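Local coordinates for WbbZ protein (Klebsiella pneumoniae subsp. pneumoniae NTUH-K2044, PDB 6X1L) that is of unestablished function but probably acts as a polysaccharide pyruvyl transferase, attaching pyruvate as a ketal to sugars of a surface polysaccharide, at residues 24-29 / 40-45; 31-36 / 211-216; 197-200 / 204-207. All blocks are in the same frame, centred on the assembly; numbering follows the deposited sequence.

Interaction 1: residues 24-29 / 40-45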
loop_
_atom_site.group_PDB
_atom_site.type_symbol
_atom_site.label_atom_id
_atom_site.label_comp_id
_atom_site.label_asym_id
_atom_site.label_seq_id
_atom_site.Cartn_x
_atom_site.Cartn_y
_atom_site.Cartn_z
ATOM N N PHE A 24 -10.435 -4.364 26.794
ATOM C CA PHE A 24 -10.867 -4.327 25.405
ATOM C C PHE A 24 -10.209 -5.452 24.617
ATOM O O PHE A 24 -8.984 -5.613 24.656
ATOM C CB PHE A 24 -10.526 -2.980 24.765
ATOM C CG PHE A 24 -11.334 -1.825 25.286
ATOM C CD1 PHE A 24 -12.354 -2.021 26.207
ATOM C CD2 PHE A 24 -11.079 -0.537 24.842
ATOM C CE1 PHE A 24 -13.092 -0.956 26.676
ATOM C CE2 PHE A 24 -11.818 0.533 25.307
ATOM C CZ PHE A 24 -12.824 0.324 26.226
ATOM N N VAL A 25 -11.025 -6.227 23.911
ATOM C CA VAL A 25 -10.561 -7.192 22.921
ATOM C C VAL A 25 -10.992 -6.653 21.566
ATOM O O VAL A 25 -12.194 -6.565 21.284
ATOM C CB VAL A 25 -11.132 -8.594 23.169
ATOM C CG1 VAL A 25 -10.592 -9.572 22.135
ATOM C CG2 VAL A 25 -10.817 -9.060 24.584
ATOM N N TYR A 26 -10.028 -6.278 20.729
ATOM C CA TYR A 26 -10.305 -5.507 19.524
ATOM C C TYR A 26 -10.148 -6.367 18.279
ATOM O O TYR A 26 -9.130 -7.048 18.109
ATOM C CB TYR A 26 -9.390 -4.282 19.439
ATOM C CG TYR A 26 -9.512 -3.512 18.141
ATOM C CD1 TYR A 26 -10.659 -2.792 17.845
ATOM C CD2 TYR A 26 -8.473 -3.502 17.212
ATOM C CE1 TYR A 26 -10.778 -2.086 16.662
ATOM C CE2 TYR A 26 -8.581 -2.797 16.026
ATOM C CZ TYR A 26 -9.736 -2.091 15.758
ATOM O OH TYR A 26 -9.855 -1.387 14.583
ATOM N N LYS A 27 -11.158 -6.327 17.411
ATOM C CA LYS A 27 -11.112 -6.954 16.094
ATOM C C LYS A 27 -11.303 -5.866 15.048
ATOM O O LYS A 27 -12.388 -5.280 14.949
ATOM C CB LYS A 27 -12.180 -8.035 15.944
ATOM C CG LYS A 27 -12.125 -8.735 14.589
ATOM C CD LYS A 27 -10.796 -9.459 14.410
ATOM C CE LYS A 27 -10.587 -9.941 12.973
ATOM N NZ LYS A 27 -10.322 -8.817 12.028
ATOM N N ALA A 28 -10.255 -5.596 14.275
ATOM C CA ALA A 28 -10.356 -4.637 13.185
ATOM C C ALA A 28 -11.272 -5.173 12.093
ATOM O O ALA A 28 -11.262 -6.366 11.782
ATOM C CB ALA A 28 -8.971 -4.337 12.606
ATOM N N ASN A 29 -12.061 -4.285 11.517
ATOM C CA ASN A 29 -12.919 -4.661 10.400
ATOM C C ASN A 29 -12.062 -5.024 9.191
ATOM O O ASN A 29 -11.185 -4.243 8.809
ATOM C CB ASN A 29 -13.855 -3.505 10.054
ATOM C CG ASN A 29 -14.895 -3.881 9.018
ATOM O OD1 ASN A 29 -15.530 -4.929 9.115
ATOM N ND2 ASN A 29 -15.072 -3.024 8.015
ATOM N N SER A 40 -6.437 2.631 11.141
ATOM C CA SER A 40 -5.419 3.620 11.484
ATOM C C SER A 40 -5.972 4.650 12.463
ATOM O O SER A 40 -5.372 4.918 13.509
ATOM C CB SER A 40 -4.909 4.317 10.218
ATOM O OG SER A 40 -4.475 3.376 9.252
ATOM N N ALA A 41 -7.122 5.237 12.128
ATOM C CA ALA A 41 -7.743 6.232 12.998
ATOM C C ALA A 41 -8.160 5.641 14.338
ATOM O O ALA A 41 -8.114 6.332 15.362
ATOM C CB ALA A 41 -8.951 6.852 12.299
ATOM N N THR A 42 -8.571 4.373 14.357
ATOM C CA THR A 42 -8.905 3.737 15.626
ATOM C C THR A 42 -7.662 3.551 16.487
ATOM O O THR A 42 -7.713 3.736 17.708
ATOM C CB THR A 42 -9.597 2.398 15.376
ATOM O OG1 THR A 42 -10.742 2.605 14.540
ATOM C CG2 THR A 42 -10.056 1.781 16.689
ATOM N N TYR A 43 -6.528 3.203 15.870
ATOM C CA TYR A 43 -5.294 3.098 16.641
ATOM C C TYR A 43 -4.860 4.462 17.159
ATOM O O TYR A 43 -4.380 4.575 18.292
ATOM C CB TYR A 43 -4.198 2.444 15.793
ATOM C CG TYR A 43 -4.528 1.014 15.424
ATOM C CD1 TYR A 43 -4.940 0.109 16.393
ATOM C CD2 TYR A 43 -4.463 0.578 14.107
ATOM C CE1 TYR A 43 -5.259 -1.196 16.069
ATOM C CE2 TYR A 43 -4.781 -0.727 13.767
ATOM C CZ TYR A 43 -5.179 -1.609 14.754
ATOM O OH TYR A 43 -5.496 -2.908 14.423
ATOM N N ASP A 44 -5.022 5.510 16.346
ATOM C CA ASP A 44 -4.759 6.865 16.822
ATOM C C ASP A 44 -5.673 7.214 17.991
ATOM O O ASP A 44 -5.248 7.859 18.956
ATOM C CB ASP A 44 -4.949 7.865 15.682
ATOM C CG ASP A 44 -3.951 7.660 14.549
ATOM O OD1 ASP A 44 -3.036 6.830 14.707
ATOM O OD2 ASP A 44 -4.086 8.326 13.501
ATOM N N PHE A 45 -6.934 6.788 17.917
ATOM C CA PHE A 45 -7.892 7.084 18.979
ATOM C C PHE A 45 -7.522 6.377 20.279
ATOM O O PHE A 45 -7.602 6.974 21.359
ATOM C CB PHE A 45 -9.292 6.687 18.522
ATOM C CG PHE A 45 -10.329 6.749 19.612
ATOM C CD1 PHE A 45 -10.943 7.943 19.932
ATOM C CD2 PHE A 45 -10.688 5.609 20.309
ATOM C CE1 PHE A 45 -11.899 8.002 20.932
ATOM C CE2 PHE A 45 -11.634 5.665 21.311
ATOM C CZ PHE A 45 -12.243 6.860 21.621
HETATM O O HOH W 1 -12.042 0.391 14.276
#
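Tyr-26 and Tyr-43 bring their rings together obliquely, with planes at 78° and centroids 5.7 Å apart, a geometry that fits neither a parallel stack nor a T-shaped pair. The closest approach is made by the phenol oxygen of Tyr-43, whose OH lies 3.5 Å from Tyr-26 CE2 and close to the plane of the Tyr-26 ring, so it meets a carbon edge. Just behind it, Tyr-43 CE1 touches the same CE2 at 3.7 Å. On the other flank of Tyr-26, the methyl CG2 of Thr-42 sits 3.8 Å from Tyr-26 OH.

The polar ends are joined indirectly. Water 1 lies in the plane of the Tyr-26 ring, 2.8 Å from Tyr-26 OH, and donates to Thr-42 OG1 at 2.6 Å; the two hydroxyl oxygens are themselves 4.1 Å apart. Thr-42 OG1 is also bonded to Ile-38 O one turn earlier in helix 33-48, an arrangement permitted by its place beside the backbone N (chi1 -56°), while CG2 is carried toward the tyrosine. Tyr-43 OH is bonded to Trp-200 O, so its polar need is met although it rests on a carbon edge of Tyr-26.

Further out, Ala-28 N stands 3.7 Å above the plane of the Tyr-26 ring, offset toward its rim, and is itself bonded to Asp-201 OD1. Lys-27, facing away from the helix, bonds to the O of the next residue, Ala-28, in the carbonyl plane and forms salt bridges with Asp-198 and Asp-201.

The contact joins the strand and helix of the beta-alpha-beta unit formed by strand 23-27, helix 33-48 and strand 53-55. Its chemistry is van der Waals contact between largely carbon surfaces, with a water bridge linking two buried hydroxyls in place of a direct bond.

Interaction 2: residues 31-36 / 211-216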
loop_
_atom_site.group_PDB
_atom_site.type_symbol
_atom_site.label_atom_id
_atom_site.label_comp_id
_atom_site.label_asym_id
_atom_site.label_seq_id
_atom_site.Cartn_x
_atom_site.Cartn_y
_atom_site.Cartn_z
ATOM N N GLY A 31 -11.449 -5.625 5.091
ATOM C CA GLY A 31 -11.955 -5.000 3.888
ATOM C C GLY A 31 -10.829 -4.366 3.096
ATOM O O GLY A 31 -9.673 -4.757 3.220
ATOM N N ASN A 32 -11.200 -3.379 2.283
ATOM C CA ASN A 32 -10.253 -2.736 1.384
ATOM C C ASN A 32 -9.460 -1.676 2.146
ATOM O O ASN A 32 -9.520 -1.581 3.375
ATOM C CB ASN A 32 -10.978 -2.179 0.157
ATOM C CG ASN A 32 -12.031 -1.137 0.499
ATOM O OD1 ASN A 32 -11.856 -0.314 1.398
ATOM N ND2 ASN A 32 -13.128 -1.158 -0.242
ATOM N N ALA A 33 -8.695 -0.865 1.413
ATOM C CA ALA A 33 -7.833 0.128 2.043
ATOM C C ALA A 33 -8.620 1.225 2.745
ATOM O O ALA A 33 -8.075 1.886 3.636
ATOM C CB ALA A 33 -6.888 0.734 1.002
ATOM N N GLY A 34 -9.878 1.446 2.355
ATOM C CA GLY A 34 -10.745 2.295 3.154
ATOM C C GLY A 34 -10.884 1.784 4.574
ATOM O O GLY A 34 -10.837 2.556 5.534
ATOM N N ASP A 35 -11.034 0.468 4.728
ATOM C CA ASP A 35 -11.106 -0.124 6.055
ATOM C C ASP A 35 -9.779 -0.048 6.796
ATOM O O ASP A 35 -9.771 -0.077 8.031
ATOM C CB ASP A 35 -11.582 -1.565 5.938
ATOM C CG ASP A 35 -13.045 -1.648 5.552
ATOM O OD1 ASP A 35 -13.888 -1.191 6.352
ATOM O OD2 ASP A 35 -13.353 -2.128 4.439
ATOM N N GLY A 36 -8.661 0.054 6.075
ATOM C CA GLY A 36 -7.399 0.328 6.736
ATOM C C GLY A 36 -7.325 1.731 7.299
ATOM O O GLY A 36 -6.641 1.965 8.299
ATOM N N ARG A 211 -0.998 5.933 4.574
ATOM C CA ARG A 211 -0.035 6.880 4.020
ATOM C C ARG A 211 -0.015 6.813 2.499
ATOM O O ARG A 211 -0.002 7.853 1.827
ATOM C CB ARG A 211 1.357 6.613 4.593
ATOM C CG ARG A 211 1.503 7.059 6.037
ATOM C CD ARG A 211 2.935 6.949 6.553
ATOM N NE ARG A 211 3.019 7.426 7.932
ATOM C CZ ARG A 211 2.994 6.639 9.005
ATOM N NH1 ARG A 211 2.912 5.321 8.867
ATOM N NH2 ARG A 211 3.057 7.168 10.219
ATOM N N CYS A 212 -0.032 5.598 1.939
ATOM C CA CYS A 212 -0.052 5.437 0.486
ATOM C C CYS A 212 -1.221 6.187 -0.140
ATOM O O CYS A 212 -1.040 6.976 -1.073
ATOM C CB CYS A 212 -0.121 3.956 0.124
ATOM S SG CYS A 212 1.414 3.046 0.387
HETATM N N MSE A 213 -2.431 5.952 0.360
HETATM C CA MSE A 213 -3.608 6.604 -0.199
HETATM C C MSE A 213 -3.489 8.117 -0.083
HETATM O O MSE A 213 -3.800 8.851 -1.022
HETATM C CB MSE A 213 -4.883 6.129 0.508
HETATM C CG MSE A 213 -5.163 4.632 0.379
HETATM SE SE MSE A 213 -6.818 4.209 1.370
HETATM C CE MSE A 213 -8.105 4.872 0.074
ATOM N N ILE A 214 -3.033 8.573 1.085
ATOM C CA ILE A 214 -2.857 10.005 1.310
ATOM C C ILE A 214 -1.771 10.568 0.397
ATOM O O ILE A 214 -1.947 11.635 -0.207
ATOM C CB ILE A 214 -2.552 10.276 2.795
ATOM C CG1 ILE A 214 -3.812 10.058 3.640
ATOM C CG2 ILE A 214 -1.997 11.685 2.987
ATOM C CD1 ILE A 214 -3.608 10.309 5.112
ATOM N N ASN A 215 -0.632 9.867 0.280
ATOM C CA ASN A 215 0.421 10.313 -0.635
ATOM C C ASN A 215 -0.122 10.510 -2.040
ATOM O O ASN A 215 0.210 11.493 -2.711
ATOM C CB ASN A 215 1.571 9.305 -0.675
ATOM C CG ASN A 215 2.352 9.246 0.616
ATOM O OD1 ASN A 215 2.334 10.177 1.421
ATOM N ND2 ASN A 215 3.056 8.144 0.814
ATOM N N PHE A 216 -0.948 9.571 -2.506
ATOM C CA PHE A 216 -1.519 9.678 -3.842
ATOM C C PHE A 216 -2.366 10.936 -3.970
ATOM O O PHE A 216 -2.221 11.704 -4.929
ATOM C CB PHE A 216 -2.350 8.432 -4.151
ATOM C CG PHE A 216 -3.082 8.502 -5.459
ATOM C CD1 PHE A 216 -2.437 8.175 -6.645
ATOM C CD2 PHE A 216 -4.411 8.900 -5.508
ATOM C CE1 PHE A 216 -3.101 8.239 -7.854
ATOM C CE2 PHE A 216 -5.083 8.969 -6.719
ATOM C CZ PHE A 216 -4.425 8.636 -7.892
#
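The peptide group joining Ala-33 to Gly-34 is the flat surface that Met-213, modelled as selenomethionine, meets: SE stands over the carbonyl-oxygen end of one face, about 3.5 Å from the plane and almost straight above Ala-33 O. The same selenium is 3.5 Å from Ala-33 O and 3.5 Å from Ala-33 CB, so it is seated between a carbonyl and a methyl group in close van der Waals contact with both. At the rim of this peptide, Gly-34 N makes a weak capping bond, 2.8 Å long, with Asn-32 OD1; its N-H...O angle is 125°, well off straight.

Met-213 reaches this spot through an extended CB-CG segment (chi2 179°) and then bends at chi3, 77°, which presents the selenium to Ala-33 and turns the CE methyl aside. The Ala-33 CB points toward the partner helix, whereas Gly-34 meets Met-213 through its backbone alone, with N 4.2 Å from SE.

The receiving turn is fixed by a capping box. Asn-32 is the N-cap, and in the reciprocal bond Asp-35 OD2 accepts weakly from Asn-32 N at 3.3 Å. The other carboxylate oxygen of Asp-35 has a weak bond from Asn-29 ND2, which ties the helix start to the residues that follow strand 23-27.

The contact thus sets the first turn of helix 33-48, which follows strand 23-27 of the six-stranded sheet, against helix 203-218, which leads into strand 220-225 of the four-stranded sheet, an arrangement consistent with the two-domain GT-B architecture. Val-230 and Leu-233 of helix 228-236 also pack on Met-213, while Cys-212 and Phe-216 turn to Trp-195 and Tyr-199 of the second subunit.

Interaction 3: residues 197-200 / 204-207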
loop_
_atom_site.group_PDB
_atom_site.type_symbol
_atom_site.label_atom_id
_atom_site.label_comp_id
_atom_site.label_asym_id
_atom_site.label_seq_id
_atom_site.Cartn_x
_atom_site.Cartn_y
_atom_site.Cartn_z
ATOM N N GLY A 197 -8.349 -7.167 2.359
ATOM C CA GLY A 197 -8.439 -8.420 3.088
ATOM C C GLY A 197 -8.429 -8.166 4.587
ATOM O O GLY A 197 -8.644 -7.044 5.043
ATOM N N ASP A 198 -8.168 -9.237 5.335
ATOM C CA ASP A 198 -8.139 -9.182 6.797
ATOM C C ASP A 198 -6.733 -8.831 7.288
ATOM O O ASP A 198 -6.057 -9.608 7.960
ATOM C CB ASP A 198 -8.620 -10.503 7.386
ATOM C CG ASP A 198 -8.962 -10.399 8.864
ATOM O OD1 ASP A 198 -9.115 -9.266 9.366
ATOM O OD2 ASP A 198 -9.075 -11.453 9.524
ATOM N N TYR A 199 -6.302 -7.621 6.934
ATOM C CA TYR A 199 -4.954 -7.166 7.244
ATOM C C TYR A 199 -4.885 -6.196 8.412
ATOM O O TYR A 199 -3.806 -6.017 8.985
ATOM C CB TYR A 199 -4.331 -6.477 6.021
ATOM C CG TYR A 199 -4.219 -7.358 4.800
ATOM C CD1 TYR A 199 -3.303 -8.395 4.756
ATOM C CD2 TYR A 199 -5.022 -7.142 3.688
ATOM C CE1 TYR A 199 -3.191 -9.206 3.637
ATOM C CE2 TYR A 199 -4.919 -7.948 2.564
ATOM C CZ TYR A 199 -4.001 -8.975 2.546
ATOM O OH TYR A 199 -3.895 -9.780 1.434
ATOM N N TRP A 200 -6.000 -5.583 8.789
ATOM C CA TRP A 200 -5.942 -4.319 9.506
ATOM C C TRP A 200 -5.760 -4.466 11.012
ATOM O O TRP A 200 -5.739 -3.448 11.712
ATOM C CB TRP A 200 -7.186 -3.505 9.160
ATOM C CG TRP A 200 -7.366 -3.458 7.669
ATOM C CD1 TRP A 200 -8.445 -3.887 6.954
ATOM C CD2 TRP A 200 -6.403 -2.998 6.706
ATOM N NE1 TRP A 200 -8.228 -3.697 5.608
ATOM C CE2 TRP A 200 -6.981 -3.154 5.431
ATOM C CE3 TRP A 200 -5.115 -2.458 6.802
ATOM C CZ2 TRP A 200 -6.314 -2.791 4.259
ATOM C CZ3 TRP A 200 -4.453 -2.098 5.638
ATOM C CH2 TRP A 200 -5.054 -2.264 4.385
ATOM N N PHE A 204 0.847 -1.128 11.918
ATOM C CA PHE A 204 1.818 -0.565 10.986
ATOM C C PHE A 204 1.324 -0.682 9.550
ATOM O O PHE A 204 1.358 0.291 8.787
ATOM C CB PHE A 204 3.170 -1.255 11.160
ATOM C CG PHE A 204 3.860 -0.900 12.444
ATOM C CD1 PHE A 204 4.734 0.177 12.501
ATOM C CD2 PHE A 204 3.630 -1.636 13.596
ATOM C CE1 PHE A 204 5.371 0.509 13.682
ATOM C CE2 PHE A 204 4.260 -1.309 14.783
ATOM C CZ PHE A 204 5.132 -0.235 14.826
ATOM N N LEU A 205 0.832 -1.865 9.178
ATOM C CA LEU A 205 0.285 -2.058 7.841
ATOM C C LEU A 205 -0.903 -1.139 7.591
ATOM O O LEU A 205 -1.041 -0.583 6.493
ATOM C CB LEU A 205 -0.100 -3.527 7.649
ATOM C CG LEU A 205 -0.691 -3.958 6.308
ATOM C CD1 LEU A 205 0.117 -3.389 5.148
ATOM C CD2 LEU A 205 -0.727 -5.474 6.239
ATOM N N ALA A 206 -1.768 -0.947 8.597
ATOM C CA ALA A 206 -2.896 -0.038 8.416
ATOM C C ALA A 206 -2.417 1.392 8.203
ATOM O O ALA A 206 -2.908 2.095 7.312
ATOM C CB ALA A 206 -3.855 -0.110 9.620
ATOM N N ARG A 207 -1.471 1.851 9.022
ATOM C CA ARG A 207 -1.040 3.243 8.909
ATOM C C ARG A 207 -0.253 3.483 7.621
ATOM O O ARG A 207 -0.397 4.536 6.987
ATOM C CB ARG A 207 -0.216 3.641 10.133
ATOM C CG ARG A 207 -1.083 3.873 11.382
ATOM C CD ARG A 207 -0.377 4.788 12.367
ATOM N NE ARG A 207 -1.161 5.037 13.578
ATOM C CZ ARG A 207 -1.013 4.356 14.708
ATOM N NH1 ARG A 207 -0.117 3.382 14.780
ATOM N NH2 ARG A 207 -1.753 4.650 15.771
#
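Trp-200 lays the benzo part of its indole against the first turns of helix 203-218, where CE3 comes within 3.7 Å of Ala-206 CA and 3.9 Å of Ala-206 CB. The approach to Ala-206 is oblique to the ring plane. At the rim the geometry is clearer: Leu-205 O lies in the plane of the indole, 3.8 Å from Trp-200 CZ3, so a C-H edge faces a helix carbonyl. Over one face, centred on the ring, sits the CB of the preceding residue, Tyr-199, 4.0 Å above the plane.

Leu-205 supplies the second half of the contact. With CG anti to its backbone N (chi1 -180°), its branch reaches back toward the loop and sets CD2 3.7 Å from Tyr-199 CB; CG is 4.2 Å from Trp-200 CZ3. Tyr-199 offers mainly this CB, because its ring leads away from the helix to meet Trp-195 edge-to-face and Phe-216 of the second subunit.

Several bonds position these groups. Trp-200 NE1 is bonded to Gly-31 O, which helps set the rotation of the indole. The helix start is steadied by Asn-202, whose OD1 accepts from Leu-205 N. Asp-198 is at the centre of an inverse gamma turn, with a weak Tyr-199 N to Gly-197 O bond of 3.1 Å.

The loop before helix 203-218 is therefore folded back on that helix at a short sequence distance. Between the two segments the contact is made by carbon surfaces and one C-H edge at a carbonyl, whereas NE1 and O of Trp-200 find their partners on Gly-31 and Tyr-43; apolar burial and directional bonding are thus divided between different neighbours of the same residue.

Overall arrangement
Read from the N terminus, interaction 1 comes first: it closes the short connection between strand 23-27 and helix 33-48. Segment 31-36 lies within that connection and finds its partner far along the chain, so interaction 2 crosses interaction 1 and closes a loop of 174 residues. Interaction 3 is nested inside this large loop, folding 197-200 onto the start of helix 203-218. Bridging bonds join all three: Asp-44 with Arg-207, and Gly-31 with Gly-197. Together they tie helix 33-48, the helix after strand 23-27 of the six-stranded sheet, to the helix entering the four-stranded sheet, with interactions 2 and 3 also bordering the second subunit.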